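PDB 2RHF: DNA helicase RecQ from Deinococcus radiodurans, which probably couples ATP hydrolysis to the unwinding of duplex DNA in the 3'-5' direction, the chain here being its C-terminal HRDC domain 3. Local coordinates for residues 11-14 / 15-18; 22-25 / 26-30; 32-35 / 36-40. One frame throughout, in Å; residues are numbered along the deposited sequence.

Contact 1 of 3, residues 11-14 / 15-18; sequences LREL and RREL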
ATOM      1  N   LEU A  11      -4.658   3.225  -2.851  1.00  8.93           N
ATOM      2  CA  LEU A  11      -3.232   2.980  -2.762  1.00  9.03           C
ATOM      3  C   LEU A  11      -2.422   3.966  -3.616  1.00  8.86           C
ATOM      4  O   LEU A  11      -1.349   4.399  -3.201  1.00  8.86           O
ATOM      5  CB  LEU A  11      -2.917   1.540  -3.122  1.00  9.54           C
ATOM      6  CG  LEU A  11      -3.425   0.523  -2.095  1.00  9.84           C
ATOM      7  CD1 LEU A  11      -3.466  -0.860  -2.722  1.00 12.31           C
ATOM      8  CD2 LEU A  11      -2.580   0.528  -0.822  1.00 11.34           C
ATOM      9  N   ARG A  12      -2.947   4.343  -4.780  1.00  9.19           N
ATOM     10  CA  ARG A  12      -2.302   5.379  -5.582  1.00  9.83           C
ATOM     11  C   ARG A  12      -2.326   6.731  -4.872  1.00  9.56           C
ATOM     12  O   ARG A  12      -1.350   7.484  -4.917  1.00  9.63           O
ATOM     13  CB  ARG A  12      -2.967   5.503  -6.951  1.00 10.85           C
ATOM     14  CG  ARG A  12      -2.533   4.431  -7.922  1.00 11.89           C
ATOM     15  CD  ARG A  12      -2.971   4.703  -9.364  1.00 14.12           C
ATOM     16  NE  ARG A  12      -2.262   3.770 -10.241  1.00 15.93           N
ATOM     17  CZ  ARG A  12      -2.636   2.509 -10.466  1.00 16.65           C
ATOM     18  NH1 ARG A  12      -3.758   2.034  -9.947  1.00 17.50           N
ATOM     19  NH2 ARG A  12      -1.894   1.724 -11.231  1.00 18.65           N
ATOM     20  N   GLU A  13      -3.445   7.042  -4.216  1.00  9.27           N
ATOM     21  CA  GLU A  13      -3.570   8.276  -3.442  1.00  9.94           C
ATOM     22  C   GLU A  13      -2.597   8.272  -2.273  1.00  9.20           C
ATOM     23  O   GLU A  13      -1.937   9.277  -1.993  1.00  9.66           O
ATOM     24  CB  GLU A  13      -5.015   8.452  -2.966  1.00  9.86           C
ATOM     25  CG  GLU A  13      -5.949   8.792  -4.133  1.00 11.00           C
ATOM     26  CD  GLU A  13      -7.435   8.644  -3.828  1.00 11.70           C
ATOM     27  OE1 GLU A  13      -7.816   8.063  -2.792  1.00 12.46           O
ATOM     28  OE2 GLU A  13      -8.240   9.103  -4.670  1.00 14.64           O
ATOM     29  N   LEU A  14      -2.493   7.142  -1.586  1.00  8.79           N
ATOM     30  CA  LEU A  14      -1.528   7.010  -0.498  1.00  8.70           C
ATOM     31  C   LEU A  14      -0.113   7.202  -1.031  1.00  8.44           C
ATOM     32  O   LEU A  14       0.701   7.931  -0.442  1.00  8.87           O
ATOM     33  CB  LEU A  14      -1.647   5.653   0.173  1.00  8.92           C
ATOM     34  CG  LEU A  14      -0.532   5.357   1.181  1.00  9.02           C
ATOM     35  CD1 LEU A  14      -0.509   6.356   2.337  1.00  9.93           C
ATOM     36  CD2 LEU A  14      -0.651   3.953   1.697  1.00 10.35           C
ATOM     37  N   ARG A  15       0.203   6.539  -2.136  1.00  8.66           N
ATOM     38  CA  ARG A  15       1.542   6.638  -2.702  1.00  9.25           C
ATOM     39  C   ARG A  15       1.906   8.101  -3.004  1.00  9.34           C
ATOM     40  O   ARG A  15       3.024   8.531  -2.715  1.00  9.92           O
ATOM     41  CB  ARG A  15       1.665   5.742  -3.926  1.00  9.17           C
ATOM     42  CG  ARG A  15       3.081   5.712  -4.524  1.00  9.55           C
ATOM     43  CD  ARG A  15       3.261   4.582  -5.502  1.00 10.27           C
ATOM     44  NE  ARG A  15       2.397   4.730  -6.672  1.00  9.65           N
ATOM     45  CZ  ARG A  15       2.333   3.848  -7.665  1.00  9.82           C
ATOM     46  NH1 ARG A  15       3.090   2.751  -7.642  1.00 10.35           N
ATOM     47  NH2 ARG A  15       1.530   4.063  -8.683  1.00 11.23           N
ATOM     48  N   ARG A  16       0.952   8.877  -3.529  1.00  9.90           N
ATOM     49  CA  ARG A  16       1.199  10.307  -3.770  1.00 10.90           C
ATOM     50  C   ARG A  16       1.474  11.086  -2.488  1.00 10.55           C
ATOM     51  O   ARG A  16       2.329  11.969  -2.478  1.00 11.60           O
ATOM     52  CB  ARG A  16       0.062  10.935  -4.564  1.00 12.09           C
ATOM     53  CG  ARG A  16      -0.029  10.445  -5.988  1.00 14.40           C
ATOM     54  CD  ARG A  16      -1.293  10.965  -6.683  1.00 20.69           C
ATOM     55  NE  ARG A  16      -1.643  10.117  -7.825  1.00 23.21           N
ATOM     56  CZ  ARG A  16      -2.831   9.552  -8.023  1.00 23.82           C
ATOM     57  NH1 ARG A  16      -3.843   9.759  -7.175  1.00 23.71           N
ATOM     58  NH2 ARG A  16      -3.021   8.797  -9.096  1.00 25.95           N
ATOM     59  N   GLU A  17       0.764  10.756  -1.403  1.00 10.43           N
ATOM     60  CA  GLU A  17       1.040  11.388  -0.104  1.00 11.08           C
ATOM     61  C   GLU A  17       2.453  11.068   0.355  1.00 11.19           C
ATOM     62  O   GLU A  17       3.190  11.944   0.818  1.00 12.12           O
ATOM     63  CB  GLU A  17       0.048  10.921   0.958  1.00 11.10           C
ATOM     64  CG  GLU A  17      -1.379  11.324   0.674  1.00 11.69           C
ATOM     65  CD  GLU A  17      -2.388  10.768   1.670  1.00 12.84           C
ATOM     66  OE1 GLU A  17      -2.031   9.930   2.528  1.00 14.50           O
ATOM     67  OE2 GLU A  17      -3.566  11.195   1.579  1.00 14.17           O
ATOM     68  N   LEU A  18       2.831   9.795   0.248  1.00 10.68           N
ATOM     69  CA  LEU A  18       4.148   9.358   0.683  1.00 11.19           C
ATOM     70  C   LEU A  18       5.257   9.982  -0.158  1.00 11.35           C
ATOM     71  O   LEU A  18       6.309  10.353   0.360  1.00 12.21           O
ATOM     72  CB  LEU A  18       4.235   7.835   0.664  1.00 10.96           C
ATOM     73  CG  LEU A  18       3.278   7.122   1.636  1.00 10.89           C
ATOM     74  CD1 LEU A  18       3.328   5.631   1.399  1.00 11.20           C
ATOM     75  CD2 LEU A  18       3.569   7.454   3.099  1.00 11.89           C
TER
HETATM   76  O   HOH W   1       0.527   6.818  -7.079  1.00 12.10           O
HETATM   77  O   HOH W   2      -7.281   9.864  -7.079  1.00 24.87           O
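L14 and L18 pack one turn apart on the buried side of the amphipathic helix 4-22 of this HRDC domain. CG of L14 lies 3.9 Å from CD1 of L18, the two side chains crossing at a slant, and both leucines turn toward helix 57-76, where L14 meets R66 and I67 and L18 meets Y63 and R66. L14 points its CG anti to the backbone N (chi1 171°), which carries CD1 down the helix to CG of L18. Beneath them the backbone bonds run from each N to the carbonyl four residues back, L18 N to L14 O being 2.9 Å.

R15 is also buried, and its bent chain (chi3 64°) takes the guanidinium to F30 O and N32 OD1, both bonded to NH1. Its NE meets a water lying at the edge, in plane, at 2.8 Å, and the same water donates to R12 O. R12 runs alongside with its guanidinium almost perpendicular to that of R15.

The solvent side is looser. R16 lays one guanidinium face over CB of R12, with NH2 3.9 Å from that carbon. E13 faces the opposite charge without a salt bridge, since OE2 and R16 NH1 stand 5.1 Å apart. A second water spans them: it donates to E13 OE2 at 2.7 Å and accepts only a weak, 3.4 Å bond from R16 NH1.

Contact 2 of 3, residues 22-25 / 26-30; sequences TGYS and AFVVF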
ATOM      1  N   THR A  22       8.202  12.255   1.547  1.00 15.78           N
ATOM      2  CA  THR A  22       9.563  11.740   1.509  1.00 15.64           C
ATOM      3  C   THR A  22      10.439  12.406   0.458  1.00 15.61           C
ATOM      4  O   THR A  22      11.668  12.337   0.546  1.00 16.99           O
ATOM      5  CB  THR A  22       9.577  10.238   1.198  1.00 15.21           C
ATOM      6  OG1 THR A  22       8.991  10.009  -0.090  1.00 13.92           O
ATOM      7  CG2 THR A  22       8.831   9.441   2.259  1.00 15.63           C
ATOM      8  N   GLY A  23       9.816  12.996  -0.556  1.00 15.19           N
ATOM      9  CA  GLY A  23      10.533  13.457  -1.745  1.00 15.44           C
ATOM     10  C   GLY A  23      10.910  12.357  -2.738  1.00 15.33           C
ATOM     11  O   GLY A  23      11.605  12.624  -3.720  1.00 16.54           O
ATOM     12  N   TYR A  24      10.455  11.122  -2.493  1.00 14.17           N
ATOM     13  CA  TYR A  24      10.766   9.993  -3.367  1.00 13.73           C
ATOM     14  C   TYR A  24       9.800   9.884  -4.532  1.00 12.91           C
ATOM     15  O   TYR A  24       8.663  10.377  -4.475  1.00 13.63           O
ATOM     16  CB  TYR A  24      10.744   8.681  -2.583  1.00 14.43           C
ATOM     17  CG  TYR A  24      11.722   8.578  -1.439  1.00 15.32           C
ATOM     18  CD1 TYR A  24      12.957   9.228  -1.480  1.00 17.83           C
ATOM     19  CD2 TYR A  24      11.444   7.767  -0.343  1.00 15.75           C
ATOM     20  CE1 TYR A  24      13.868   9.104  -0.428  1.00 19.98           C
ATOM     21  CE2 TYR A  24      12.348   7.632   0.705  1.00 18.12           C
ATOM     22  CZ  TYR A  24      13.555   8.308   0.658  1.00 18.89           C
ATOM     23  OH  TYR A  24      14.458   8.179   1.693  1.00 20.55           O
ATOM     24  N   SER A  25      10.243   9.191  -5.575  1.00 12.62           N
ATOM     25  CA  SER A  25       9.388   8.873  -6.711  1.00 12.06           C
ATOM     26  C   SER A  25       8.361   7.813  -6.341  1.00 11.23           C
ATOM     27  O   SER A  25       8.508   7.100  -5.351  1.00 10.99           O
ATOM     28  CB  SER A  25      10.234   8.348  -7.866  1.00 12.30           C
ATOM     29  OG  SER A  25      10.794   7.108  -7.478  1.00 11.90           O
ATOM     30  N   ALA A  26       7.335   7.684  -7.172  1.00 11.25           N
ATOM     31  CA  ALA A  26       6.363   6.605  -6.993  1.00 11.31           C
ATOM     32  C   ALA A  26       7.059   5.259  -6.917  1.00 10.83           C
ATOM     33  O   ALA A  26       6.779   4.455  -6.026  1.00 10.66           O
ATOM     34  CB  ALA A  26       5.355   6.603  -8.124  1.00 11.89           C
ATOM     35  N   PHE A  27       7.962   5.011  -7.862  1.00 10.66           N
ATOM     36  CA  PHE A  27       8.693   3.768  -7.933  1.00 10.77           C
ATOM     37  C   PHE A  27       9.419   3.436  -6.627  1.00 10.30           C
ATOM     38  O   PHE A  27       9.377   2.296  -6.164  1.00 10.51           O
ATOM     39  CB  PHE A  27       9.671   3.807  -9.114  1.00 11.50           C
ATOM     40  CG  PHE A  27      10.559   2.620  -9.173  1.00 11.35           C
ATOM     41  CD1 PHE A  27      10.091   1.417  -9.698  1.00 12.79           C
ATOM     42  CD2 PHE A  27      11.839   2.670  -8.638  1.00 12.05           C
ATOM     43  CE1 PHE A  27      10.903   0.279  -9.707  1.00 12.52           C
ATOM     44  CE2 PHE A  27      12.639   1.542  -8.634  1.00 13.16           C
ATOM     45  CZ  PHE A  27      12.162   0.344  -9.167  1.00 12.64           C
ATOM     46  N   VAL A  28      10.085   4.426  -6.038  1.00 10.42           N
ATOM     47  CA  VAL A  28      10.835   4.218  -4.809  1.00 10.97           C
ATOM     48  C   VAL A  28       9.906   4.013  -3.605  1.00 10.95           C
ATOM     49  O   VAL A  28      10.252   3.273  -2.691  1.00 11.50           O
ATOM     50  CB  VAL A  28      11.836   5.372  -4.584  1.00 11.17           C
ATOM     51  CG1 VAL A  28      12.410   5.375  -3.173  1.00 13.05           C
ATOM     52  CG2 VAL A  28      12.964   5.279  -5.609  1.00 11.61           C
ATOM     53  N   VAL A  29       8.731   4.642  -3.613  1.00 10.54           N
ATOM     54  CA  VAL A  29       7.746   4.421  -2.549  1.00 10.27           C
ATOM     55  C   VAL A  29       7.249   2.965  -2.588  1.00  9.97           C
ATOM     56  O   VAL A  29       7.478   2.215  -1.651  1.00 10.65           O
ATOM     57  CB  VAL A  29       6.619   5.480  -2.588  1.00 10.01           C
ATOM     58  CG1 VAL A  29       5.513   5.124  -1.597  1.00 10.90           C
ATOM     59  CG2 VAL A  29       7.206   6.854  -2.261  1.00 10.93           C
ATOM     60  N   PHE A  30       6.564   2.579  -3.659  1.00 10.02           N
ATOM     61  CA  PHE A  30       6.328   1.171  -3.980  1.00 10.12           C
ATOM     62  C   PHE A  30       5.869   1.050  -5.414  1.00  9.74           C
ATOM     63  O   PHE A  30       5.205   1.934  -5.940  1.00 10.04           O
ATOM     64  CB  PHE A  30       5.393   0.428  -2.980  1.00 10.51           C
ATOM     65  CG  PHE A  30       4.049   1.085  -2.734  1.00 10.18           C
ATOM     66  CD1 PHE A  30       2.985   0.887  -3.610  1.00 11.29           C
ATOM     67  CD2 PHE A  30       3.835   1.835  -1.583  1.00 11.33           C
ATOM     68  CE1 PHE A  30       1.741   1.450  -3.358  1.00 11.87           C
ATOM     69  CE2 PHE A  30       2.577   2.399  -1.318  1.00 11.55           C
ATOM     70  CZ  PHE A  30       1.540   2.215  -2.215  1.00 11.74           C
TER
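A serine N-cap starts the short helix 26-29, directly after the turn that ends helix 4-22. S25 OG accepts the amide of V28 at 3.1 Å, with an N-H...O angle of 159°. The hydroxyl is tucked between the backbone N and the carbonyl carbon (chi1 66°), a rotation that swings it over the first turn. S25 O takes V29 N at 3.0 Å, so side chain and backbone of one residue grip two successive amides. CG2 of V28 comes up beside the same hydroxyl, 3.4 Å from OG. With an alanine here the V28 amide would probably lose its capping acceptor and the first turn of the helix be less firmly held.

Y24 closes the other flank. Its CB and CG both rest on CG1 of V28, the ring carbon at 3.7 Å, while CG2 of V29 lies 4.0 Å from CB of Y24; Y63 of helix 57-76 touches both Y24 and V29. The chain bends between the helices at G23, which has positive phi, and an ST turn spans this bend. T22 OG1, which also bonds L18 O, accepts the amide N of Y24 at 3.0 Å.

Contact 3 of 3, residues 32-35 / 36-40; sequences NATL and EALAA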
ATOM      1  N   ASN A  32       4.209  -0.482  -9.091  1.00  9.78           N
ATOM      2  CA  ASN A  32       2.887  -0.892  -9.500  1.00 10.39           C
ATOM      3  C   ASN A  32       2.617  -2.369  -9.274  1.00 10.50           C
ATOM      4  O   ASN A  32       1.501  -2.733  -8.926  1.00 10.52           O
ATOM      5  CB  ASN A  32       2.608  -0.533 -10.952  1.00 10.70           C
ATOM      6  CG  ASN A  32       2.187   0.916 -11.126  1.00 10.72           C
ATOM      7  OD1 ASN A  32       2.293   1.730 -10.207  1.00 12.61           O
ATOM      8  ND2 ASN A  32       1.724   1.247 -12.313  1.00 10.36           N
ATOM      9  N   ALA A  33       3.615  -3.235  -9.449  1.00 10.66           N
ATOM     10  CA  ALA A  33       3.401  -4.660  -9.159  1.00 10.81           C
ATOM     11  C   ALA A  33       3.071  -4.843  -7.681  1.00 10.63           C
ATOM     12  O   ALA A  33       2.205  -5.647  -7.318  1.00 10.77           O
ATOM     13  CB  ALA A  33       4.613  -5.492  -9.550  1.00 11.92           C
ATOM     14  N   THR A  34       3.760  -4.104  -6.821  1.00 10.06           N
ATOM     15  CA  THR A  34       3.487  -4.171  -5.382  1.00 10.14           C
ATOM     16  C   THR A  34       2.082  -3.625  -5.076  1.00  9.20           C
ATOM     17  O   THR A  34       1.330  -4.238  -4.304  1.00  9.39           O
ATOM     18  CB  THR A  34       4.560  -3.423  -4.604  1.00 10.28           C
ATOM     19  OG1 THR A  34       5.830  -4.046  -4.837  1.00 14.25           O
ATOM     20  CG2 THR A  34       4.248  -3.429  -3.113  1.00 11.82           C
ATOM     21  N   LEU A  35       1.728  -2.502  -5.694  1.00  8.93           N
ATOM     22  CA  LEU A  35       0.407  -1.912  -5.542  1.00  9.32           C
ATOM     23  C   LEU A  35      -0.686  -2.910  -5.921  1.00  9.50           C
ATOM     24  O   LEU A  35      -1.667  -3.096  -5.175  1.00  9.82           O
ATOM     25  CB  LEU A  35       0.322  -0.639  -6.372  1.00  9.87           C
ATOM     26  CG  LEU A  35      -0.892   0.262  -6.147  1.00 10.49           C
ATOM     27  CD1 LEU A  35      -0.563   1.678  -6.542  1.00 12.53           C
ATOM     28  CD2 LEU A  35      -2.106  -0.229  -6.911  1.00 12.87           C
ATOM     29  N   GLU A  36      -0.501  -3.599  -7.043  1.00 10.12           N
ATOM     30  CA  GLU A  36      -1.461  -4.578  -7.494  1.00 10.85           C
ATOM     31  C   GLU A  36      -1.577  -5.743  -6.542  1.00 10.48           C
ATOM     32  O   GLU A  36      -2.674  -6.238  -6.312  1.00 10.82           O
ATOM     33  CB  GLU A  36      -1.110  -5.046  -8.889  1.00 11.86           C
ATOM     34  CG  GLU A  36      -1.496  -3.994  -9.922  1.00 14.93           C
ATOM     35  CD  GLU A  36      -0.639  -3.970 -11.144  1.00 16.43           C
ATOM     36  OE1 GLU A  36       0.062  -4.967 -11.441  1.00 17.68           O
ATOM     37  OE2 GLU A  36      -0.672  -2.930 -11.817  1.00 18.54           O
ATOM     38  N   ALA A  37      -0.455  -6.188  -5.994  1.00 10.50           N
ATOM     39  CA  ALA A  37      -0.477  -7.266  -5.015  1.00 10.54           C
ATOM     40  C   ALA A  37      -1.198  -6.833  -3.732  1.00 10.04           C
ATOM     41  O   ALA A  37      -1.937  -7.620  -3.138  1.00 10.44           O
ATOM     42  CB  ALA A  37       0.943  -7.739  -4.722  1.00 11.05           C
ATOM     43  N   LEU A  38      -0.992  -5.593  -3.301  1.00  9.43           N
ATOM     44  CA  LEU A  38      -1.710  -5.061  -2.145  1.00  9.26           C
ATOM     45  C   LEU A  38      -3.207  -5.045  -2.377  1.00  9.27           C
ATOM     46  O   LEU A  38      -3.989  -5.441  -1.510  1.00 10.13           O
ATOM     47  CB  LEU A  38      -1.199  -3.665  -1.790  1.00  9.38           C
ATOM     48  CG  LEU A  38       0.218  -3.585  -1.219  1.00  9.01           C
ATOM     49  CD1 LEU A  38       0.723  -2.157  -1.202  1.00 10.20           C
ATOM     50  CD2 LEU A  38       0.280  -4.216   0.192  1.00 10.48           C
ATOM     51  N   ALA A  39      -3.618  -4.594  -3.557  1.00  9.58           N
ATOM     52  CA  ALA A  39      -5.037  -4.516  -3.877  1.00 10.54           C
ATOM     53  C   ALA A  39      -5.668  -5.901  -3.979  1.00 11.14           C
ATOM     54  O   ALA A  39      -6.806  -6.092  -3.553  1.00 12.86           O
ATOM     55  CB  ALA A  39      -5.260  -3.727  -5.160  1.00 10.98           C
ATOM     56  N   ALA A  40      -4.932  -6.860  -4.536  1.00 11.14           N
ATOM     57  CA  ALA A  40      -5.441  -8.216  -4.718  1.00 11.82           C
ATOM     58  C   ALA A  40      -5.486  -8.974  -3.399  1.00 11.82           C
ATOM     59  O   ALA A  40      -6.464  -9.660  -3.110  1.00 13.64           O
ATOM     60  CB  ALA A  40      -4.577  -8.970  -5.738  1.00 13.03           C
TER
HETATM   61  O   HOH W   3      -0.509  -0.722  -9.951  1.00 50.00           O
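One face of the E36 carboxylate lies over N32 O in the first turns of helix 32-41, 3.3 Å from CD, with the C=O slanting past and OE1 and OE2 at nearly matched distances from the oxygen. A water above the plane on that same side donates to E36 OE2 at 2.9 Å and to N32 O at 3.0 Å, tying acid to carbonyl. A chi1 of -76° sets CG of E36 beside the backbone N, and the extended chain then runs back along the preceding turn. N32 O thus takes the E36 amide, at 2.9 Å, as well as the water. The N32 amide turns elsewhere, to R15.

On the buried side leucine carbon packs on backbone: L38 CG lies 3.3 Å from T34 O, whose bond from L38 N runs nearly straight along the carbonyl. L35 and L38 make apolar contacts with helix 4-22, on R12 and L11 respectively, and T34 meets L55.

Two acceptors, the acid and the N32 carbonyl oxygen, thus face each other near the helix start; the water donating to both would ease their repulsion, and because the acid reaches back to the first turn, the positive end of the helix dipole may suit its negative charge.

The three contacts follow one another along one helical HRDC domain. Contacts 1 and 3 each lie within a single helix and are partly buried, whereas contact 2 is a surface joint at the start of the short helix 26-29. Leucines make much of the inner side of contacts 1 and 3, and L11 CD1 meets L38 CB between them; on their outer sides waters bridge E13 weakly to R16 in contact 1 and E36 to a carbonyl in contact 3. Contact 2 relies instead on hydroxyls capping or turning the backbone, with Y24 packing on two valines. R15 of contact 1 reaches both other contacts. F30 CE1 in turn packs on L35 CB, joining contacts 2 and 3.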